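Amphiphysin (Drosophila melanogaster, PDB 1URU) probably senses and binds curved membranes during endocytosis, through a BAR domain that pairs with a second copy to form an elongated helical dimer. Local coordinates at residues R48-A53 with G126-M131; R55-F60 with P120-T125; S104-F109 with Q216-E221. One frame throughout, in Å; residues are numbered along the deposited sequence.

Overall arrangement
Three long helices, 35-84, 92-156 and 172-239, make up most of the chain, and the contacts sample two pairings. Interactions 1 and 2, both buried, join helix 35-84 to helix 92-156 near the centre of the chain. Their centres lie about 10 Å apart, and Gln49 of one probably hydrogen-bonds to Tyr124 of the other. Interaction 3, centred about 31 Å from interaction 1 and about 22 Å from interaction 2, joins helix 92-156 to helix 172-239 and is only partly buried. Its chemistry is an aromatic cluster, whereas interaction 1 sets one phenylalanine among glutamines and interaction 2 pairs a leucine core with a hydrogen bond between two side-chain amides. All three touch the second subunit.

Interaction 1: residues R48-A53 with G126-M131; sequences RQQASA and GQFPEM
Phe128 reaches from helix 92-156 to pack against Gln49, Gln50 and Ala53 of helix 35-84. Its CB lies 3.5 Å from Gln50 NE2, a packing contact and not a hydrogen bond. With CG anti to the carbonyl carbon (chi1 -65°), the ring swings towards the other helix, where CG and CD2 meet the CB of Gln50. The CA of Gln50 sits over one face, offset toward the rim, in a CH-pi contact 4.2 Å from the ring centroid. Farther out the two sides of the ring part company: CE1 approaches Ala53 CB at 3.9 Å, while CE2 comes 3.5 Å from Gln49 CD, which lies at the ring edge and in its plane. CZ, the tip, rests 3.6 Å from Gln49 CG. The small Ala53 lets the ring lie close, its CB resting obliquely against it. Gln49 offers its methylenes to the phenylalanine, and its NE2 hydrogen-bonds to Leu196 O and probably to Tyr124 OH, giving a buried amide its partners; Tyr124 also packs edge-to-face with Phe128. Gln50 stays partly exposed along the flank. The short helical segments run 145° apart, in the roughly antiparallel helix packing that builds the BAR-domain coiled coil.

Interaction 2: residues R55-F60 with P120-T125; sequences RLQKEF and PLNTYT
Leu121 O is held by two donors of Thr125, a residue that also meets Gln57 across the contact: the hydroxyl OG1 at 2.6 Å and the backbone N at 2.9 Å. They arrive from opposite faces of the carbonyl plane, so the hydroxyl adds a second grip to the ordinary helical bond. Thr125 can do this because OG1 stands beside its own backbone N and anti to the carbonyl carbon. The same rotation turns CG2 towards helix 35-84, where it touches Gln57 OE1 at 3.4 Å. A threonine thus suits the spot twice, tying off a polar group within its helix while presenting a methyl to its neighbour.

Gln57 spans the gap with an extended chain and gives an N-H from NE2 to Asn122 OD1. The bond is nearly straight at 161°; its modelled length of 2.5 Å is unusually short and carries little weight at this resolution. The two amide planes are twisted 54° apart, and the side chains meet at about a right angle. This bond lies on the partly exposed side of the interface.

The buried side belongs to Leu121. Its two methyls divide the work: CD1 meets Leu56 CD2 at 3.7 Å, and CD2 rests against both Gln57 CA (3.8 Å) and Phe60 CB (3.9 Å). A branched leucine suits this place because its two methyls can touch different neighbours. Helix 172-239 continues the core, with Phe203 and Asn207 touching Leu121 and Leu211 touching Phe60. On the far side of helix 35-84, Arg55 forms a salt bridge with Glu83 of the second subunit.

Near-antiparallel packing of long helices (151° for these segments) through an apolar seam, here with an amide-amide hydrogen bond beside it, is what is expected of the BAR-domain coiled coil.

Interaction 3: residues S104-F109 with Q216-E221; sequences SLWADF and QVFHNE
Phe218 of helix 172-239 meets two aromatic rings of helix 92-156 in different ways. Against Phe109 it forms an offset stack, the centroids 4.0 Å apart and the planes 9° from parallel. Towards Trp106 it turns its edge: Phe218 CZ lies over the indole face, 3.8 Å from Trp106 CE2, and the planes stand at 70° in an edge-to-face pair. A flat ring suits both neighbours, a face serving the first and a rim the second. Phe218 is set for this with CG opposite its own backbone N, which throws the ring across.

Beside the cluster, Leu105 straddles the CB of Glu221, with CD1 and CD2 each 3.6 Å from it. Glutamate fits here because its methylene joins the apolar contact while the chain, bent at chi2, carries the carboxylate away to a salt bridge with Lys224.

In the next shell, the CB of Trp106 points away from helix 172-239, and its indole packs on Ala70, Gln71 and Ser74 of helix 35-84; Phe109 touches Val67 of that helix. His219 meets His219 of the second subunit.

With an alanine in place of Phe218, Phe109 would probably lose its stacking partner and Trp106 the edge against its face, opening a gap between the two helices.

With no hydrogen bond between the segments, this aromatic cluster joins two nearly antiparallel helices (170° between the segments) of the BAR-domain coiled coil mainly by shape and dispersion, probably with a weak electrostatic share in the edge-to-face pair, while the charge of Glu221 is paired along its own helix.

Interaction 1: residues R48-A53 with G126-M131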
loop_
_atom_site.group_PDB
_atom_site.type_symbol
_atom_site.label_atom_id
_atom_site.label_comp_id
_atom_site.label_asym_id
_atom_site.label_seq_id
_atom_site.Cartn_x
_atom_site.Cartn_y
_atom_site.Cartn_z
ATOM N N ARG A 48 28.056 -12.091 5.036
ATOM C CA ARG A 48 27.010 -12.267 4.022
ATOM C C ARG A 48 25.656 -12.602 4.634
ATOM O O ARG A 48 24.615 -12.190 4.113
ATOM C CB ARG A 48 27.381 -13.373 3.019
ATOM C CG ARG A 48 28.205 -12.897 1.803
ATOM C CD ARG A 48 28.774 -14.017 0.876
ATOM N NE ARG A 48 28.688 -15.350 1.486
ATOM C CZ ARG A 48 27.669 -16.198 1.357
ATOM N NH1 ARG A 48 26.611 -15.892 0.609
ATOM N NH2 ARG A 48 27.701 -17.360 1.995
ATOM N N GLN A 49 25.674 -13.369 5.722
ATOM C CA GLN A 49 24.445 -13.736 6.430
ATOM C C GLN A 49 23.855 -12.469 7.061
ATOM O O GLN A 49 22.656 -12.245 6.975
ATOM C CB GLN A 49 24.721 -14.810 7.493
ATOM C CG GLN A 49 23.494 -15.348 8.204
ATOM C CD GLN A 49 23.815 -16.377 9.297
ATOM O OE1 GLN A 49 24.966 -16.570 9.663
ATOM N NE2 GLN A 49 22.790 -17.040 9.801
ATOM N N GLN A 50 24.722 -11.642 7.655
ATOM C CA GLN A 50 24.332 -10.382 8.284
ATOM C C GLN A 50 23.854 -9.335 7.273
ATOM O O GLN A 50 22.946 -8.592 7.550
ATOM C CB GLN A 50 25.499 -9.815 9.092
ATOM C CG GLN A 50 25.280 -8.413 9.648
ATOM C CD GLN A 50 26.422 -7.973 10.526
ATOM O OE1 GLN A 50 27.596 -8.071 10.136
ATOM N NE2 GLN A 50 26.097 -7.490 11.712
ATOM N N ALA A 51 24.474 -9.272 6.108
ATOM C CA ALA A 51 24.068 -8.323 5.070
ATOM C C ALA A 51 22.697 -8.695 4.517
ATOM O O ALA A 51 21.925 -7.818 4.153
ATOM C CB ALA A 51 25.114 -8.281 3.921
ATOM N N SER A 52 22.419 -10.002 4.462
ATOM C CA SER A 52 21.156 -10.531 3.922
ATOM C C SER A 52 19.991 -10.354 4.909
ATOM O O SER A 52 18.876 -10.094 4.494
ATOM C CB SER A 52 21.280 -12.021 3.541
ATOM O OG SER A 52 22.193 -12.236 2.472
ATOM N N ALA A 53 20.259 -10.478 6.208
ATOM C CA ALA A 53 19.224 -10.282 7.223
ATOM C C ALA A 53 18.887 -8.795 7.432
ATOM O O ALA A 53 17.733 -8.458 7.684
ATOM C CB ALA A 53 19.628 -10.930 8.539
ATOM N N GLY A 126 19.232 -9.181 15.197
ATOM C CA GLY A 126 19.915 -8.487 16.282
ATOM C C GLY A 126 21.050 -9.291 16.881
ATOM O O GLY A 126 21.918 -8.747 17.578
ATOM N N GLN A 127 21.074 -10.591 16.618
ATOM C CA GLN A 127 22.151 -11.408 17.147
ATOM C C GLN A 127 23.448 -11.221 16.379
ATOM O O GLN A 127 24.506 -11.544 16.907
ATOM C CB GLN A 127 21.749 -12.880 17.242
ATOM C CG GLN A 127 21.602 -13.596 15.932
ATOM C CD GLN A 127 20.681 -14.799 16.022
ATOM O OE1 GLN A 127 20.379 -15.284 17.101
ATOM N NE2 GLN A 127 20.231 -15.277 14.876
ATOM N N PHE A 128 23.382 -10.626 15.192
ATOM C CA PHE A 128 24.583 -10.387 14.378
ATOM C C PHE A 128 25.573 -9.313 14.882
ATOM O O PHE A 128 26.781 -9.565 14.874
ATOM C CB PHE A 128 24.207 -10.123 12.912
ATOM C CG PHE A 128 23.586 -11.302 12.244
ATOM C CD1 PHE A 128 22.214 -11.413 12.143
ATOM C CD2 PHE A 128 24.370 -12.324 11.765
ATOM C CE1 PHE A 128 21.628 -12.506 11.550
ATOM C CE2 PHE A 128 23.792 -13.426 11.156
ATOM C CZ PHE A 128 22.408 -13.517 11.060
ATOM N N PRO A 129 25.115 -8.120 15.260
ATOM C CA PRO A 129 26.028 -7.116 15.841
ATOM C C PRO A 129 26.820 -7.564 17.079
ATOM O O PRO A 129 27.955 -7.140 17.218
ATOM C CB PRO A 129 25.106 -5.923 16.151
ATOM C CG PRO A 129 23.754 -6.433 16.074
ATOM C CD PRO A 129 23.765 -7.570 15.081
ATOM N N GLU A 130 26.249 -8.408 17.932
ATOM C CA GLU A 130 26.943 -8.893 19.151
ATOM C C GLU A 130 27.983 -10.008 18.838
ATOM O O GLU A 130 28.948 -10.223 19.565
ATOM C CB GLU A 130 25.881 -9.370 20.167
ATOM C CG GLU A 130 26.366 -9.745 21.570
ATOM C CD GLU A 130 25.205 -10.208 22.474
ATOM O OE1 GLU A 130 24.501 -11.206 22.129
ATOM O OE2 GLU A 130 24.971 -9.563 23.533
HETATM N N MSE A 131 27.742 -10.708 17.734
HETATM C CA MSE A 131 28.645 -11.691 17.164
HETATM C C MSE A 131 29.787 -10.981 16.505
HETATM O O MSE A 131 30.916 -11.378 16.658
HETATM C CB MSE A 131 27.902 -12.533 16.128
HETATM C CG MSE A 131 28.665 -13.761 15.605
HETATM SE SE MSE A 131 29.408 -15.085 17.027
HETATM C CE MSE A 131 27.848 -15.966 17.481
#

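Interaction 2: residues R55-F60 with P120-T125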
loop_
_atom_site.group_PDB
_atom_site.type_symbol
_atom_site.label_atom_id
_atom_site.label_comp_id
_atom_site.label_asym_id
_atom_site.label_seq_id
_atom_site.Cartn_x
_atom_site.Cartn_y
_atom_site.Cartn_z
ATOM N N ARG A 55 19.145 -6.482 5.091
ATOM C CA ARG A 55 18.376 -6.163 3.908
ATOM C C ARG A 55 16.925 -6.670 4.043
ATOM O O ARG A 55 15.986 -5.986 3.626
ATOM C CB ARG A 55 19.056 -6.750 2.669
ATOM C CG ARG A 55 18.239 -6.698 1.416
ATOM C CD ARG A 55 18.895 -7.369 0.219
ATOM N NE ARG A 55 18.153 -7.111 -1.011
ATOM C CZ ARG A 55 18.458 -7.592 -2.214
ATOM N NH1 ARG A 55 19.524 -8.363 -2.400
ATOM N NH2 ARG A 55 17.676 -7.285 -3.246
ATOM N N LEU A 56 16.725 -7.855 4.608
ATOM C CA LEU A 56 15.376 -8.397 4.709
ATOM C C LEU A 56 14.555 -7.557 5.678
ATOM O O LEU A 56 13.395 -7.258 5.421
ATOM C CB LEU A 56 15.401 -9.847 5.168
ATOM C CG LEU A 56 14.066 -10.582 5.092
ATOM C CD1 LEU A 56 13.609 -10.674 3.652
ATOM C CD2 LEU A 56 14.205 -11.980 5.714
ATOM N N GLN A 57 15.186 -7.165 6.778
ATOM C CA GLN A 57 14.545 -6.353 7.801
ATOM C C GLN A 57 14.204 -4.958 7.245
ATOM O O GLN A 57 13.116 -4.459 7.448
ATOM C CB GLN A 57 15.445 -6.262 9.032
ATOM C CG GLN A 57 14.894 -5.508 10.206
ATOM C CD GLN A 57 15.937 -5.296 11.282
ATOM O OE1 GLN A 57 17.070 -4.882 10.997
ATOM N NE2 GLN A 57 15.575 -5.589 12.511
ATOM N N LYS A 58 15.132 -4.363 6.517
ATOM C CA LYS A 58 14.898 -3.093 5.837
ATOM C C LYS A 58 13.662 -3.177 4.930
ATOM O O LYS A 58 12.676 -2.480 5.161
ATOM C CB LYS A 58 16.148 -2.707 5.029
ATOM C CG LYS A 58 16.103 -1.343 4.406
ATOM C CD LYS A 58 16.913 -1.258 3.098
ATOM C CE LYS A 58 17.071 0.200 2.623
ATOM N NZ LYS A 58 18.185 0.912 3.344
ATOM N N GLU A 59 13.711 -4.048 3.931
ATOM C CA GLU A 59 12.620 -4.172 2.969
ATOM C C GLU A 59 11.293 -4.531 3.594
ATOM O O GLU A 59 10.260 -4.050 3.161
ATOM C CB GLU A 59 12.932 -5.220 1.898
ATOM C CG GLU A 59 14.214 -4.973 1.117
ATOM C CD GLU A 59 14.294 -3.568 0.556
ATOM O OE1 GLU A 59 13.239 -3.012 0.143
ATOM O OE2 GLU A 59 15.422 -3.030 0.542
ATOM N N PHE A 60 11.318 -5.383 4.608
ATOM C CA PHE A 60 10.098 -5.819 5.242
ATOM C C PHE A 60 9.502 -4.670 6.054
ATOM O O PHE A 60 8.297 -4.526 6.140
ATOM C CB PHE A 60 10.328 -7.059 6.126
ATOM C CG PHE A 60 9.068 -7.618 6.656
ATOM C CD1 PHE A 60 8.180 -8.234 5.809
ATOM C CD2 PHE A 60 8.705 -7.420 7.964
ATOM C CE1 PHE A 60 6.968 -8.727 6.279
ATOM C CE2 PHE A 60 7.488 -7.896 8.449
ATOM C CZ PHE A 60 6.615 -8.544 7.603
ATOM N N PRO A 120 10.373 -11.968 15.250
ATOM C CA PRO A 120 11.424 -12.950 14.995
ATOM C C PRO A 120 12.484 -12.422 14.051
ATOM O O PRO A 120 13.639 -12.805 14.197
ATOM C CB PRO A 120 10.658 -14.132 14.377
ATOM C CG PRO A 120 9.364 -14.053 14.989
ATOM C CD PRO A 120 9.038 -12.566 15.059
ATOM N N LEU A 121 12.107 -11.571 13.095
ATOM C CA LEU A 121 13.083 -11.051 12.121
ATOM C C LEU A 121 14.047 -10.088 12.775
ATOM O O LEU A 121 15.239 -10.111 12.475
ATOM C CB LEU A 121 12.384 -10.385 10.947
ATOM C CG LEU A 121 13.216 -9.794 9.802
ATOM C CD1 LEU A 121 14.257 -10.764 9.241
ATOM C CD2 LEU A 121 12.266 -9.275 8.697
ATOM N N ASN A 122 13.508 -9.265 13.680
ATOM C CA ASN A 122 14.281 -8.270 14.427
ATOM C C ASN A 122 15.172 -8.965 15.441
ATOM O O ASN A 122 16.269 -8.491 15.704
ATOM C CB ASN A 122 13.370 -7.252 15.149
ATOM C CG ASN A 122 12.710 -6.242 14.199
ATOM O OD1 ASN A 122 13.193 -5.958 13.109
ATOM N ND2 ASN A 122 11.594 -5.700 14.633
ATOM N N THR A 123 14.707 -10.095 15.978
ATOM C CA THR A 123 15.473 -10.884 16.953
ATOM C C THR A 123 16.650 -11.655 16.317
ATOM O O THR A 123 17.751 -11.696 16.857
ATOM C CB THR A 123 14.535 -11.855 17.678
ATOM O OG1 THR A 123 13.693 -11.128 18.570
ATOM C CG2 THR A 123 15.279 -12.777 18.593
ATOM N N TYR A 124 16.390 -12.262 15.173
ATOM C CA TYR A 124 17.387 -13.000 14.430
ATOM C C TYR A 124 18.402 -12.028 13.886
ATOM O O TYR A 124 19.603 -12.290 13.896
ATOM C CB TYR A 124 16.714 -13.771 13.295
ATOM C CG TYR A 124 17.627 -14.322 12.225
ATOM C CD1 TYR A 124 18.334 -15.524 12.410
ATOM C CD2 TYR A 124 17.761 -13.659 11.009
ATOM C CE1 TYR A 124 19.174 -16.028 11.399
ATOM C CE2 TYR A 124 18.575 -14.146 10.008
ATOM C CZ TYR A 124 19.272 -15.329 10.187
ATOM O OH TYR A 124 20.043 -15.785 9.133
ATOM N N THR A 125 17.913 -10.888 13.436
ATOM C CA THR A 125 18.783 -9.858 12.892
ATOM C C THR A 125 19.702 -9.231 13.943
ATOM O O THR A 125 20.815 -8.807 13.606
ATOM C CB THR A 125 17.941 -8.782 12.217
ATOM O OG1 THR A 125 17.265 -9.359 11.092
ATOM C CG2 THR A 125 18.814 -7.743 11.602
#

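Interaction 3: residues S104-F109 with Q216-E221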
loop_
_atom_site.group_PDB
_atom_site.type_symbol
_atom_site.label_atom_id
_atom_site.label_comp_id
_atom_site.label_asym_id
_atom_site.label_seq_id
_atom_site.Cartn_x
_atom_site.Cartn_y
_atom_site.Cartn_z
ATOM N N SER A 104 -11.311 -5.290 9.224
ATOM C CA SER A 104 -10.769 -6.238 10.185
ATOM C C SER A 104 -9.736 -7.163 9.599
ATOM O O SER A 104 -8.765 -7.465 10.257
ATOM C CB SER A 104 -11.895 -7.073 10.766
ATOM O OG SER A 104 -12.722 -6.243 11.557
ATOM N N LEU A 105 -9.945 -7.633 8.370
ATOM C CA LEU A 105 -8.941 -8.465 7.708
ATOM C C LEU A 105 -7.663 -7.659 7.529
ATOM O O LEU A 105 -6.567 -8.164 7.764
ATOM C CB LEU A 105 -9.404 -8.934 6.347
ATOM C CG LEU A 105 -10.586 -9.883 6.342
ATOM C CD1 LEU A 105 -11.073 -10.078 4.917
ATOM C CD2 LEU A 105 -10.219 -11.215 6.944
ATOM N N TRP A 106 -7.816 -6.412 7.099
ATOM C CA TRP A 106 -6.670 -5.551 6.913
ATOM C C TRP A 106 -5.950 -5.378 8.246
ATOM O O TRP A 106 -4.728 -5.258 8.279
ATOM C CB TRP A 106 -7.080 -4.176 6.377
ATOM C CG TRP A 106 -7.120 -4.026 4.849
ATOM C CD1 TRP A 106 -8.229 -4.103 4.039
ATOM C CD2 TRP A 106 -6.013 -3.749 3.978
ATOM N NE1 TRP A 106 -7.874 -3.882 2.732
ATOM C CE2 TRP A 106 -6.525 -3.665 2.660
ATOM C CE3 TRP A 106 -4.638 -3.552 4.175
ATOM C CZ2 TRP A 106 -5.712 -3.388 1.546
ATOM C CZ3 TRP A 106 -3.827 -3.277 3.062
ATOM C CH2 TRP A 106 -4.370 -3.197 1.768
ATOM N N ALA A 107 -6.689 -5.379 9.348
ATOM C CA ALA A 107 -6.053 -5.242 10.652
ATOM C C ALA A 107 -5.376 -6.525 11.191
ATOM O O ALA A 107 -4.357 -6.402 11.865
ATOM C CB ALA A 107 -7.025 -4.694 11.648
ATOM N N ASP A 108 -5.922 -7.728 10.926
ATOM C CA ASP A 108 -5.214 -8.973 11.268
ATOM C C ASP A 108 -3.891 -8.921 10.501
ATOM O O ASP A 108 -2.821 -8.987 11.105
ATOM C CB ASP A 108 -5.942 -10.288 10.879
ATOM C CG ASP A 108 -7.412 -10.312 11.265
ATOM O OD1 ASP A 108 -7.783 -9.562 12.191
ATOM O OD2 ASP A 108 -8.276 -11.057 10.696
ATOM N N PHE A 109 -4.003 -8.791 9.175
ATOM C CA PHE A 109 -2.885 -8.737 8.243
ATOM C C PHE A 109 -1.780 -7.852 8.800
ATOM O O PHE A 109 -0.675 -8.317 9.006
ATOM C CB PHE A 109 -3.376 -8.252 6.867
ATOM C CG PHE A 109 -2.318 -8.258 5.784
ATOM C CD1 PHE A 109 -1.577 -9.400 5.507
ATOM C CD2 PHE A 109 -2.074 -7.109 5.027
ATOM C CE1 PHE A 109 -0.594 -9.393 4.498
ATOM C CE2 PHE A 109 -1.114 -7.092 4.028
ATOM C CZ PHE A 109 -0.369 -8.224 3.762
ATOM N N GLN A 216 -1.524 -15.280 2.532
ATOM C CA GLN A 216 -2.526 -16.169 1.947
ATOM C C GLN A 216 -3.894 -15.915 2.551
ATOM O O GLN A 216 -4.870 -15.727 1.841
ATOM C CB GLN A 216 -2.112 -17.647 2.130
ATOM C CG GLN A 216 -3.236 -18.668 2.456
ATOM C CD GLN A 216 -4.212 -18.863 1.320
ATOM O OE1 GLN A 216 -3.814 -19.025 0.167
ATOM N NE2 GLN A 216 -5.498 -18.851 1.640
ATOM N N VAL A 217 -3.954 -15.912 3.877
ATOM C CA VAL A 217 -5.221 -15.789 4.574
ATOM C C VAL A 217 -5.855 -14.439 4.249
ATOM O O VAL A 217 -7.018 -14.399 3.870
ATOM C CB VAL A 217 -5.039 -16.021 6.098
ATOM C CG1 VAL A 217 -6.094 -15.293 6.916
ATOM C CG2 VAL A 217 -5.062 -17.513 6.406
ATOM N N PHE A 218 -5.084 -13.352 4.368
ATOM C CA PHE A 218 -5.556 -11.988 4.054
ATOM C C PHE A 218 -6.103 -11.859 2.641
ATOM O O PHE A 218 -7.165 -11.284 2.422
ATOM C CB PHE A 218 -4.420 -10.988 4.230
ATOM C CG PHE A 218 -4.667 -9.666 3.578
ATOM C CD1 PHE A 218 -5.563 -8.762 4.130
ATOM C CD2 PHE A 218 -3.988 -9.310 2.416
ATOM C CE1 PHE A 218 -5.788 -7.527 3.537
ATOM C CE2 PHE A 218 -4.198 -8.072 1.816
ATOM C CZ PHE A 218 -5.105 -7.184 2.378
ATOM N N HIS A 219 -5.383 -12.411 1.677
ATOM C CA HIS A 219 -5.748 -12.239 0.290
ATOM C C HIS A 219 -6.976 -13.071 -0.073
ATOM O O HIS A 219 -7.808 -12.645 -0.853
ATOM C CB HIS A 219 -4.551 -12.560 -0.603
ATOM C CG HIS A 219 -3.606 -11.413 -0.761
ATOM N ND1 HIS A 219 -3.988 -10.218 -1.320
ATOM C CD2 HIS A 219 -2.303 -11.272 -0.419
ATOM C CE1 HIS A 219 -2.957 -9.388 -1.320
ATOM N NE2 HIS A 219 -1.917 -10.008 -0.792
ATOM N N ASN A 220 -7.092 -14.245 0.525
ATOM C CA ASN A 220 -8.144 -15.183 0.199
ATOM C C ASN A 220 -9.458 -14.788 0.865
ATOM O O ASN A 220 -10.530 -14.918 0.272
ATOM C CB ASN A 220 -7.738 -16.581 0.648
ATOM C CG ASN A 220 -8.832 -17.580 0.476
ATOM O OD1 ASN A 220 -9.252 -18.204 1.430
ATOM N ND2 ASN A 220 -9.326 -17.723 -0.753
ATOM N N GLU A 221 -9.382 -14.310 2.103
ATOM C CA GLU A 221 -10.576 -13.792 2.768
ATOM C C GLU A 221 -11.009 -12.493 2.110
ATOM O O GLU A 221 -12.157 -12.364 1.739
ATOM C CB GLU A 221 -10.359 -13.594 4.275
ATOM C CG GLU A 221 -10.136 -14.866 5.093
ATOM C CD GLU A 221 -11.106 -15.979 4.767
ATOM O OE1 GLU A 221 -12.320 -15.715 4.631
ATOM O OE2 GLU A 221 -10.628 -17.127 4.622
#